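Local coordinates for anaerobically-induced outer membrane porin OprE (Pseudomonas aeruginosa, PDB 4FRX), which probably acts as an outer-membrane porin, a beta-barrel channel through which small solutes would cross the bacterial outer membrane, at residues I229-W232 against G237-K240. Numbering follows the deposited sequence.
Sequences IHNW and GVLK
Residues 229-232 and 237-240 run antiparallel at 161°, and Trp232 and Leu239 form a hydrogen-bonded pair. Leu239 N gives a nearly straight bond of 2.9 Å to Trp232 O, while Trp232 N reaches Leu239 O at 2.8 Å with a more bent N-H...O angle of 141°. One residue further from the turn, Asn231 and Lys240 make a non-hydrogen-bonded pair, where Lys240 CA leans on His230 O in a CA-H...O contact of 3.2 Å. On the face that carries Ile229, Asn231, Val238 and Lys240, the Asn231 and Lys240 side chains lie alongside each other and point the same way. The amide oxygen does the touching: Asn231 OD1 rests 3.3 Å from Lys240 CB and also meets CG, and Val238 CG1 lies 3.7 Å from the same oxygen, roughly at right angles to the lysine contact. With CG anti to its backbone N (chi1 180°) and the rest of the chain extended, Lys240 runs alongside residues 229-232 until CE packs on Ile229 CG2. The opposite face holds His230, Trp232 and Leu239. Here the Trp232 and Leu239 CB atoms are 4.3 Å apart, but the indole leads away from the neighbouring strand. A water lying in the plane of the His230 ring, at its edge, joins ND1 to Leu239 O, to which it donates at 2.9 Å; that carbonyl thus accepts from both the Trp232 amide and the water. The contact lies near the turn joining strands 221-234 and 237-250, a beta hairpin whose outer edges pair with strands 208-217 and 280-292 in the antiparallel, membrane-spanning barrel of an OprD-family porin.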
loop_
_atom_site.group_PDB
_atom_site.type_symbol
_atom_site.label_atom_id
_atom_site.label_comp_id
_atom_site.label_asym_id
_atom_site.label_seq_id
_atom_site.Cartn_x
_atom_site.Cartn_y
_atom_site.Cartn_z
ATOM N N ILE A 229 -1.395 -13.849 -12.476
ATOM C CA ILE A 229 -0.991 -12.845 -13.431
ATOM C C ILE A 229 -0.514 -13.587 -14.667
ATOM O O ILE A 229 0.362 -14.448 -14.578
ATOM C CB ILE A 229 0.161 -11.987 -12.906
ATOM C CG1 ILE A 229 -0.224 -11.322 -11.581
ATOM C CG2 ILE A 229 0.540 -10.926 -13.948
ATOM C CD1 ILE A 229 -1.045 -10.072 -11.753
ATOM N N HIS A 230 -1.108 -13.273 -15.811
ATOM C CA HIS A 230 -0.738 -13.944 -17.054
ATOM C C HIS A 230 -0.421 -12.943 -18.154
ATOM O O HIS A 230 -1.155 -11.976 -18.358
ATOM C CB HIS A 230 -1.857 -14.874 -17.515
ATOM C CG HIS A 230 -1.543 -15.591 -18.789
ATOM N ND1 HIS A 230 -1.941 -15.124 -20.023
ATOM C CD2 HIS A 230 -0.836 -16.722 -19.027
ATOM C CE1 HIS A 230 -1.506 -15.944 -20.963
ATOM N NE2 HIS A 230 -0.830 -16.917 -20.387
ATOM N N ASN A 231 0.677 -13.174 -18.861
ATOM C CA ASN A 231 1.057 -12.302 -19.961
ATOM C C ASN A 231 0.992 -13.055 -21.283
ATOM O O ASN A 231 1.564 -14.126 -21.416
ATOM C CB ASN A 231 2.429 -11.676 -19.719
ATOM C CG ASN A 231 2.365 -10.476 -18.768
ATOM O OD1 ASN A 231 1.771 -9.452 -19.093
ATOM N ND2 ASN A 231 2.979 -10.600 -17.600
ATOM N N TRP A 232 0.274 -12.485 -22.245
ATOM C CA TRP A 232 -0.094 -13.184 -23.472
ATOM C C TRP A 232 0.341 -12.374 -24.678
ATOM O O TRP A 232 -0.234 -11.325 -24.968
ATOM C CB TRP A 232 -1.613 -13.378 -23.509
ATOM C CG TRP A 232 -2.119 -14.360 -24.531
ATOM C CD1 TRP A 232 -1.546 -14.683 -25.732
ATOM C CD2 TRP A 232 -3.301 -15.166 -24.423
ATOM N NE1 TRP A 232 -2.306 -15.633 -26.377
ATOM C CE2 TRP A 232 -3.388 -15.945 -25.595
ATOM C CE3 TRP A 232 -4.295 -15.304 -23.448
ATOM C CZ2 TRP A 232 -4.431 -16.844 -25.818
ATOM C CZ3 TRP A 232 -5.329 -16.196 -23.671
ATOM C CH2 TRP A 232 -5.389 -16.955 -24.846
ATOM N N GLY A 237 1.574 -6.816 -29.616
ATOM C CA GLY A 237 1.013 -6.383 -28.346
ATOM C C GLY A 237 0.957 -7.462 -27.279
ATOM O O GLY A 237 1.002 -8.653 -27.582
ATOM N N VAL A 238 0.851 -7.041 -26.022
ATOM C CA VAL A 238 0.779 -7.971 -24.901
ATOM C C VAL A 238 -0.513 -7.753 -24.117
ATOM O O VAL A 238 -0.844 -6.609 -23.779
ATOM C CB VAL A 238 1.967 -7.762 -23.949
ATOM C CG1 VAL A 238 1.784 -8.588 -22.670
ATOM C CG2 VAL A 238 3.263 -8.135 -24.641
ATOM N N LEU A 239 -1.240 -8.838 -23.838
ATOM C CA LEU A 239 -2.399 -8.767 -22.958
ATOM C C LEU A 239 -2.031 -9.345 -21.607
ATOM O O LEU A 239 -1.560 -10.476 -21.516
ATOM C CB LEU A 239 -3.598 -9.520 -23.544
ATOM C CG LEU A 239 -4.831 -9.612 -22.629
ATOM C CD1 LEU A 239 -5.557 -8.292 -22.555
ATOM C CD2 LEU A 239 -5.779 -10.737 -23.066
ATOM N N LYS A 240 -2.208 -8.541 -20.567
ATOM C CA LYS A 240 -1.912 -8.944 -19.200
ATOM C C LYS A 240 -3.233 -9.145 -18.453
ATOM O O LYS A 240 -4.112 -8.309 -18.510
ATOM C CB LYS A 240 -1.084 -7.870 -18.519
ATOM C CG LYS A 240 -0.712 -8.174 -17.077
ATOM C CD LYS A 240 0.022 -6.994 -16.459
ATOM C CE LYS A 240 0.344 -7.241 -14.989
ATOM N NZ LYS A 240 0.651 -5.971 -14.271
HETATM O O HOH W 1 -3.295 -12.620 -20.478
#